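Local coordinates for putative transcriptional regulator protein, LacI family (Rhizobium etli, PDB 3MIZ) that probably acts as a LacI-family transcriptional repressor, binding regulatory DNA and sensing a small-molecule effector in its periplasmic-binding-protein-like part, at residues M79-V84 and N99-T104; A250-D255 and V280-V285. All coordinates share one frame; numbering follows the deposited sequence.

Contact 1: M79-V84 and N99-T104; sequences MYRRIV and NCRPQT
R81 presents its CA hydrogen to N99 O almost straight on, with CA 3.1 Å from that oxygen and an angle of 176° at the hydrogen. Its guanidinium forms salt bridges with E112 and D115, and E112 also makes a long, weak ion pair with R101. These acids probably offset the nearness of R81 NH2 to R101 NH2, 4.2 Å apart. At R82 the backbone N reaches N99 O only weakly, whereas R82 O accepts a 2.9 Å bond from R101 N in the carbonyl plane, with C100 CB beside the same oxygen. The I83–R101 pairing is parallel: strands 81-83 and 100-101 follow corners in the chain beyond strands 73-78 and 95-97, neighbours in the parallel sheet of a periplasmic-binding-protein fold. I83 runs alongside the R101 side chain, its CG1 anti to the carbonyl carbon (chi1 -64°), and CD1 lies 3.5 Å above one guanidinium face, toward the rim. Its other branch, CG2, meets Q103 OE1 at 3.6 Å. An alanine here would remove both branches, and the R101 guanidinium would probably be freer to turn. V84 N then bonds to R101 O at 2.8 Å, and V84 O receives the CA hydrogen of P102.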
HETATM    1  N   MSE A  79       0.246   1.273 -12.728  1.00 14.40           N
HETATM    2  CA  MSE A  79       0.801   1.048 -11.393  1.00 15.52           C
HETATM    3  C   MSE A  79       2.319   0.880 -11.441  1.00 15.50           C
HETATM    4  O   MSE A  79       3.032   1.324 -10.538  1.00 14.49           O
HETATM    5  CB  MSE A  79       0.143  -0.172 -10.752  1.00 17.22           C
HETATM    6  CG  MSE A  79      -1.284   0.082 -10.315  1.00 26.35           C
HETATM    7 SE   MSE A  79      -1.369   1.520  -9.005  1.00 38.53          SE
HETATM    8  CE  MSE A  79      -1.909   3.004 -10.148  1.00 29.04           C
ATOM      9  N   TYR A  80       2.815   0.213 -12.477  1.00 15.99           N
ATOM     10  CA  TYR A  80       4.256   0.067 -12.636  1.00 16.84           C
ATOM     11  C   TYR A  80       4.590   0.518 -14.042  1.00 17.45           C
ATOM     12  O   TYR A  80       3.714   0.613 -14.904  1.00 16.17           O
ATOM     13  CB  TYR A  80       4.738  -1.378 -12.395  1.00 17.54           C
ATOM     14  CG  TYR A  80       3.909  -2.456 -13.042  1.00 18.41           C
ATOM     15  CD1 TYR A  80       2.924  -3.129 -12.318  1.00 19.70           C
ATOM     16  CD2 TYR A  80       4.117  -2.819 -14.373  1.00 18.11           C
ATOM     17  CE1 TYR A  80       2.167  -4.144 -12.901  1.00 19.01           C
ATOM     18  CE2 TYR A  80       3.363  -3.826 -14.965  1.00 19.68           C
ATOM     19  CZ  TYR A  80       2.395  -4.485 -14.223  1.00 19.05           C
ATOM     20  OH  TYR A  80       1.673  -5.501 -14.801  1.00 19.63           O
ATOM     21  N   ARG A  81       5.860   0.808 -14.280  1.00 15.60           N
ATOM     22  CA  ARG A  81       6.267   1.296 -15.580  1.00 16.42           C
ATOM     23  C   ARG A  81       5.970   0.311 -16.705  1.00 17.10           C
ATOM     24  O   ARG A  81       6.359  -0.850 -16.651  1.00 16.82           O
ATOM     25  CB  ARG A  81       7.743   1.648 -15.542  1.00 17.60           C
ATOM     26  CG  ARG A  81       8.141   2.649 -16.585  1.00 19.65           C
ATOM     27  CD  ARG A  81       9.561   3.096 -16.351  1.00 18.47           C
ATOM     28  NE  ARG A  81      10.073   3.840 -17.488  1.00 20.62           N
ATOM     29  CZ  ARG A  81      11.318   4.280 -17.578  1.00 21.05           C
ATOM     30  NH1 ARG A  81      12.173   4.043 -16.588  1.00 20.85           N
ATOM     31  NH2 ARG A  81      11.707   4.946 -18.652  1.00 22.17           N
ATOM     32  N   ARG A  82       5.268   0.791 -17.728  1.00 15.34           N
ATOM     33  CA  ARG A  82       4.890  -0.052 -18.856  1.00 15.33           C
ATOM     34  C   ARG A  82       5.002   0.703 -20.176  1.00 15.51           C
ATOM     35  O   ARG A  82       5.032   1.937 -20.205  1.00 16.75           O
ATOM     36  CB  ARG A  82       3.430  -0.511 -18.715  1.00 16.22           C
ATOM     37  CG  ARG A  82       3.098  -1.380 -17.512  1.00 14.79           C
ATOM     38  CD  ARG A  82       1.594  -1.634 -17.450  1.00 17.31           C
ATOM     39  NE  ARG A  82       1.102  -2.201 -18.704  1.00 16.89           N
ATOM     40  CZ  ARG A  82      -0.176  -2.223 -19.074  1.00 20.84           C
ATOM     41  NH1 ARG A  82      -1.114  -1.709 -18.286  1.00 15.49           N
ATOM     42  NH2 ARG A  82      -0.516  -2.749 -20.247  1.00 17.20           N
ATOM     43  N   ILE A  83       5.078  -0.053 -21.263  1.00 14.53           N
ATOM     44  CA  ILE A  83       5.088   0.505 -22.607  1.00 14.26           C
ATOM     45  C   ILE A  83       3.789  -0.082 -23.157  1.00 16.80           C
ATOM     46  O   ILE A  83       3.653  -1.308 -23.258  1.00 16.08           O
ATOM     47  CB  ILE A  83       6.273  -0.004 -23.453  1.00 15.00           C
ATOM     48  CG1 ILE A  83       7.600   0.457 -22.842  1.00 14.74           C
ATOM     49  CG2 ILE A  83       6.168   0.550 -24.869  1.00 16.50           C
ATOM     50  CD1 ILE A  83       8.823  -0.140 -23.541  1.00 16.89           C
ATOM     51  N   VAL A  84       2.828   0.778 -23.479  1.00 16.38           N
ATOM     52  CA  VAL A  84       1.543   0.303 -23.967  1.00 18.22           C
ATOM     53  C   VAL A  84       0.712   1.399 -24.607  1.00 17.61           C
ATOM     54  O   VAL A  84       0.771   2.565 -24.200  1.00 15.84           O
ATOM     55  CB  VAL A  84       0.721  -0.322 -22.815  1.00 19.93           C
ATOM     56  CG1 VAL A  84       0.569   0.681 -21.679  1.00 19.93           C
ATOM     57  CG2 VAL A  84      -0.657  -0.756 -23.316  1.00 23.14           C
ATOM     58  N   ASN A  99       3.725   7.338 -15.896  1.00 11.07           N
ATOM     59  CA  ASN A  99       4.408   6.122 -15.433  1.00 12.44           C
ATOM     60  C   ASN A  99       4.435   5.062 -16.527  1.00 14.66           C
ATOM     61  O   ASN A  99       4.682   3.879 -16.268  1.00 16.23           O
ATOM     62  CB  ASN A  99       3.722   5.545 -14.188  1.00 13.36           C
ATOM     63  CG  ASN A  99       4.664   4.696 -13.350  1.00 12.77           C
ATOM     64  OD1 ASN A  99       4.233   3.839 -12.580  1.00 18.19           O
ATOM     65  ND2 ASN A  99       5.955   4.940 -13.492  1.00 10.10           N
ATOM     66  N   CYS A 100       4.174   5.496 -17.752  1.00 12.96           N
ATOM     67  CA  CYS A 100       4.156   4.601 -18.886  1.00 12.52           C
ATOM     68  C   CYS A 100       4.425   5.385 -20.163  1.00 14.39           C
ATOM     69  O   CYS A 100       4.378   6.618 -20.179  1.00 13.14           O
ATOM     70  CB  CYS A 100       2.799   3.883 -18.970  1.00 11.55           C
ATOM     71  SG  CYS A 100       1.340   4.981 -18.981  1.00 16.07           S
ATOM     72  N   ARG A 101       4.723   4.652 -21.227  1.00 13.73           N
ATOM     73  CA  ARG A 101       5.018   5.240 -22.522  1.00 16.84           C
ATOM     74  C   ARG A 101       4.252   4.462 -23.592  1.00 14.29           C
ATOM     75  O   ARG A 101       4.088   3.244 -23.487  1.00 13.67           O
ATOM     76  CB  ARG A 101       6.526   5.151 -22.779  1.00 21.09           C
ATOM     77  CG  ARG A 101       6.942   4.983 -24.226  1.00 27.79           C
ATOM     78  CD  ARG A 101       8.417   4.629 -24.303  1.00 31.81           C
ATOM     79  NE  ARG A 101       8.800   3.804 -23.157  1.00 37.75           N
ATOM     80  CZ  ARG A 101      10.022   3.331 -22.928  1.00 38.19           C
ATOM     81  NH1 ARG A 101      11.020   3.585 -23.769  1.00 37.98           N
ATOM     82  NH2 ARG A 101      10.250   2.621 -21.833  1.00 36.63           N
ATOM     83  N   PRO A 102       3.785   5.155 -24.636  1.00 15.89           N
ATOM     84  CA  PRO A 102       3.046   4.464 -25.695  1.00 15.60           C
ATOM     85  C   PRO A 102       3.956   3.556 -26.508  1.00 18.16           C
ATOM     86  O   PRO A 102       5.153   3.822 -26.633  1.00 15.37           O
ATOM     87  CB  PRO A 102       2.490   5.611 -26.532  1.00 17.24           C
ATOM     88  CG  PRO A 102       3.571   6.657 -26.409  1.00 18.77           C
ATOM     89  CD  PRO A 102       3.912   6.596 -24.930  1.00 15.78           C
ATOM     90  N   GLN A 103       3.392   2.477 -27.044  1.00 18.87           N
ATOM     91  CA  GLN A 103       4.161   1.558 -27.875  1.00 22.66           C
ATOM     92  C   GLN A 103       4.375   2.258 -29.213  1.00 22.93           C
ATOM     93  O   GLN A 103       5.436   2.140 -29.837  1.00 22.27           O
ATOM     94  CB  GLN A 103       3.390   0.252 -28.082  1.00 26.06           C
ATOM     95  CG  GLN A 103       4.152  -0.799 -28.874  1.00 32.02           C
ATOM     96  CD  GLN A 103       5.517  -1.092 -28.282  1.00 36.63           C
ATOM     97  OE1 GLN A 103       6.423  -0.258 -28.337  1.00 38.57           O
ATOM     98  NE2 GLN A 103       5.669  -2.277 -27.699  1.00 39.62           N
ATOM     99  N   THR A 104       3.356   2.997 -29.645  1.00 21.08           N
ATOM    100  CA  THR A 104       3.425   3.744 -30.896  1.00 22.15           C
ATOM    101  C   THR A 104       4.134   5.068 -30.651  1.00 21.58           C
ATOM    102  O   THR A 104       3.680   5.891 -29.853  1.00 18.74           O
ATOM    103  CB  THR A 104       2.014   4.025 -31.461  1.00 20.99           C
ATOM    104  OG1 THR A 104       1.403   2.787 -31.840  1.00 22.45           O
ATOM    105  CG2 THR A 104       2.086   4.942 -32.670  1.00 24.57           C
TER

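Contact 2: A250-D255 and V280-V285; sequences ALPYYD and VSCKLV
A water is wedged between the backbones of A250 and K283 where a good direct bond might be expected. It donates to A250 O at 2.7 Å and accepts from K283 N at 3.0 Å; the direct K283 N to A250 O bond is weak, being long (3.4 Å) and bent to 130° at the hydrogen. The return bond is sound: A250 N gives K283 O a 2.8 Å bond that is nearly straight at 176°, although the donor is tilted out of the carbonyl plane. Beside it the A250 methyl meets CG2 of V285.

Strand 248-250 is an edge of the small mixed sheet whose middle strand, 277-285, also pairs with 110-113. In the type I periplasmic-binding-protein fold, crossover strands of this kind join the two subdomains. Here the chain leaves the sheet at once: P252 centres an inverse gamma turn, closed by a weak bond from Y253 N to L251 O, and takes the N-cap position of helix 253-268. The ring of P252 leans on segment 280-285, P252 CG lying 3.4 Å from S281 O and 3.7 Å from V280 CG1; the side chains of P252 and V280 pass each other while pointing opposite ways. C282 SG, anti to its own carbonyl carbon (chi1 -67°), reaches both P252 CD and L251 CD2. The C282 backbone N is held from elsewhere, by Q117 OE1 of helix 115-127. D255 OD2 and K283 NZ stay 4.6 Å apart, too far for a salt bridge, so any attraction between them is probably modest.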
ATOM      1  N   ALA A 250      14.155   7.462  -4.592  1.00 14.16           N
ATOM      2  CA  ALA A 250      12.733   7.738  -4.567  1.00 13.44           C
ATOM      3  C   ALA A 250      12.111   7.884  -5.940  1.00 14.61           C
ATOM      4  O   ALA A 250      12.553   8.699  -6.749  1.00 13.68           O
ATOM      5  CB  ALA A 250      12.463   8.994  -3.760  1.00 16.26           C
ATOM      6  N   LEU A 251      11.085   7.088  -6.208  1.00 13.92           N
ATOM      7  CA  LEU A 251      10.390   7.217  -7.480  1.00 14.10           C
ATOM      8  C   LEU A 251       9.598   8.498  -7.243  1.00 14.92           C
ATOM      9  O   LEU A 251       8.923   8.629  -6.219  1.00 15.07           O
ATOM     10  CB  LEU A 251       9.449   6.033  -7.704  1.00 16.75           C
ATOM     11  CG  LEU A 251      10.060   4.711  -8.178  1.00 17.17           C
ATOM     12  CD1 LEU A 251       8.986   3.623  -8.135  1.00 19.44           C
ATOM     13  CD2 LEU A 251      10.611   4.866  -9.590  1.00 17.92           C
ATOM     14  N   PRO A 252       9.693   9.471  -8.167  1.00 14.91           N
ATOM     15  CA  PRO A 252       8.991  10.754  -8.059  1.00 13.82           C
ATOM     16  C   PRO A 252       7.496  10.677  -8.389  1.00 14.06           C
ATOM     17  O   PRO A 252       6.978  11.474  -9.173  1.00 11.32           O
ATOM     18  CB  PRO A 252       9.762  11.635  -9.040  1.00 15.38           C
ATOM     19  CG  PRO A 252      10.067  10.671 -10.142  1.00 15.43           C
ATOM     20  CD  PRO A 252      10.524   9.431  -9.387  1.00 13.48           C
ATOM     21  N   TYR A 253       6.805   9.729  -7.768  1.00 13.60           N
ATOM     22  CA  TYR A 253       5.383   9.539  -8.010  1.00 14.27           C
ATOM     23  C   TYR A 253       4.529  10.772  -7.778  1.00 14.96           C
ATOM     24  O   TYR A 253       3.745  11.155  -8.642  1.00 10.66           O
ATOM     25  CB  TYR A 253       4.846   8.378  -7.167  1.00 16.23           C
ATOM     26  CG  TYR A 253       5.167   7.025  -7.755  1.00 18.69           C
ATOM     27  CD1 TYR A 253       5.327   6.871  -9.133  1.00 23.67           C
ATOM     28  CD2 TYR A 253       5.276   5.893  -6.952  1.00 25.65           C
ATOM     29  CE1 TYR A 253       5.584   5.629  -9.698  1.00 25.68           C
ATOM     30  CE2 TYR A 253       5.532   4.633  -7.515  1.00 25.96           C
ATOM     31  CZ  TYR A 253       5.682   4.518  -8.887  1.00 24.35           C
ATOM     32  OH  TYR A 253       5.906   3.289  -9.469  1.00 31.42           O
ATOM     33  N   TYR A 254       4.670  11.385  -6.608  1.00 11.96           N
ATOM     34  CA  TYR A 254       3.896  12.572  -6.287  1.00 16.03           C
ATOM     35  C   TYR A 254       4.096  13.647  -7.361  1.00 16.03           C
ATOM     36  O   TYR A 254       3.125  14.223  -7.863  1.00 16.12           O
ATOM     37  CB  TYR A 254       4.308  13.110  -4.911  1.00 19.10           C
ATOM     38  CG  TYR A 254       3.515  14.320  -4.473  1.00 22.23           C
ATOM     39  CD1 TYR A 254       2.179  14.204  -4.088  1.00 22.64           C
ATOM     40  CD2 TYR A 254       4.090  15.587  -4.485  1.00 24.67           C
ATOM     41  CE1 TYR A 254       1.434  15.327  -3.731  1.00 25.92           C
ATOM     42  CE2 TYR A 254       3.358  16.714  -4.128  1.00 26.43           C
ATOM     43  CZ  TYR A 254       2.030  16.579  -3.754  1.00 27.43           C
ATOM     44  OH  TYR A 254       1.297  17.702  -3.426  1.00 28.57           O
ATOM     45  N   ASP A 255       5.352  13.903  -7.722  1.00 17.00           N
ATOM     46  CA  ASP A 255       5.667  14.907  -8.736  1.00 18.17           C
ATOM     47  C   ASP A 255       5.175  14.496 -10.121  1.00 17.77           C
ATOM     48  O   ASP A 255       4.770  15.346 -10.912  1.00 16.30           O
ATOM     49  CB  ASP A 255       7.173  15.177  -8.792  1.00 20.24           C
ATOM     50  CG  ASP A 255       7.693  15.858  -7.537  1.00 26.68           C
ATOM     51  OD1 ASP A 255       6.977  16.720  -6.979  1.00 26.07           O
ATOM     52  OD2 ASP A 255       8.824  15.540  -7.120  1.00 29.51           O
ATOM     53  N   VAL A 280      11.441  12.051 -15.501  1.00 18.30           N
ATOM     54  CA  VAL A 280      11.798  12.712 -14.249  1.00 19.16           C
ATOM     55  C   VAL A 280      12.764  11.865 -13.422  1.00 18.89           C
ATOM     56  O   VAL A 280      12.543  10.677 -13.209  1.00 16.87           O
ATOM     57  CB  VAL A 280      10.536  13.013 -13.414  1.00 20.48           C
ATOM     58  CG1 VAL A 280      10.922  13.690 -12.102  1.00 16.19           C
ATOM     59  CG2 VAL A 280       9.581  13.889 -14.214  1.00 20.39           C
ATOM     60  N   SER A 281      13.836  12.490 -12.951  1.00 18.42           N
ATOM     61  CA  SER A 281      14.845  11.793 -12.165  1.00 19.59           C
ATOM     62  C   SER A 281      14.337  11.243 -10.834  1.00 17.64           C
ATOM     63  O   SER A 281      13.341  11.712 -10.286  1.00 16.80           O
ATOM     64  CB  SER A 281      16.026  12.732 -11.899  1.00 21.74           C
ATOM     65  OG  SER A 281      15.601  13.878 -11.180  1.00 26.27           O
ATOM     66  N   CYS A 282      15.034  10.230 -10.332  1.00 18.61           N
ATOM     67  CA  CYS A 282      14.717   9.624  -9.045  1.00 19.32           C
ATOM     68  C   CYS A 282      15.728  10.202  -8.064  1.00 19.93           C
ATOM     69  O   CYS A 282      16.929  10.172  -8.319  1.00 22.95           O
ATOM     70  CB  CYS A 282      14.877   8.106  -9.112  1.00 19.22           C
ATOM     71  SG  CYS A 282      13.684   7.290 -10.197  1.00 20.91           S
ATOM     72  N   LYS A 283      15.243  10.739  -6.953  1.00 18.82           N
ATOM     73  CA  LYS A 283      16.121  11.334  -5.953  1.00 18.60           C
ATOM     74  C   LYS A 283      16.735  10.310  -5.015  1.00 17.02           C
ATOM     75  O   LYS A 283      16.031   9.492  -4.434  1.00 14.00           O
ATOM     76  CB  LYS A 283      15.349  12.365  -5.124  1.00 21.43           C
ATOM     77  CG  LYS A 283      14.877  13.576  -5.910  1.00 27.50           C
ATOM     78  CD  LYS A 283      14.052  14.514  -5.036  1.00 31.74           C
ATOM     79  CE  LYS A 283      13.621  15.758  -5.802  1.00 33.33           C
ATOM     80  NZ  LYS A 283      12.739  16.635  -4.982  1.00 35.72           N
ATOM     81  N   LEU A 284      18.055  10.347  -4.871  1.00 17.62           N
ATOM     82  CA  LEU A 284      18.718   9.432  -3.956  1.00 19.53           C
ATOM     83  C   LEU A 284      18.430   9.963  -2.555  1.00 20.56           C
ATOM     84  O   LEU A 284      18.729  11.115  -2.251  1.00 20.56           O
ATOM     85  CB  LEU A 284      20.221   9.405  -4.226  1.00 22.07           C
ATOM     86  CG  LEU A 284      21.099   8.535  -3.327  1.00 24.47           C
ATOM     87  CD1 LEU A 284      20.420   7.219  -3.029  1.00 25.87           C
ATOM     88  CD2 LEU A 284      22.436   8.311  -4.015  1.00 26.98           C
ATOM     89  N   VAL A 285      17.821   9.129  -1.719  1.00 19.10           N
ATOM     90  CA  VAL A 285      17.490   9.522  -0.351  1.00 18.28           C
ATOM     91  C   VAL A 285      18.476   8.832   0.573  1.00 20.18           C
ATOM     92  O   VAL A 285      18.367   7.633   0.831  1.00 18.32           O
ATOM     93  CB  VAL A 285      16.059   9.091   0.027  1.00 19.28           C
ATOM     94  CG1 VAL A 285      15.739   9.532   1.453  1.00 18.63           C
ATOM     95  CG2 VAL A 285      15.063   9.688  -0.957  1.00 18.76           C
TER
HETATM   96  O   HOH W   1      12.334  11.381  -6.762  1.00 21.71           O

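Overall arrangement
Both segments of contact 1 precede those of contact 2 in the sequence, and the centres of the two contacts lie about 17 Å apart. Contact 1 extends from the four-stranded parallel sheet of one subdomain and touches helix 144-160 of the other through L144 and L148; contact 2 lies in the three-stranded crossover sheet and the start of helix 253-268. Strand 110-113 connects them: I111 bonds by its backbone to N99, and E112 to V280. They also meet directly, Y253 OH packing 3.6 Å from M79 O. The contacts with L144 and L148 put contact 1 at the cleft between subdomains, where relatives bind effectors, and the crossover sheet puts contact 2 at the hinge, consistent with a two-lobed sensor.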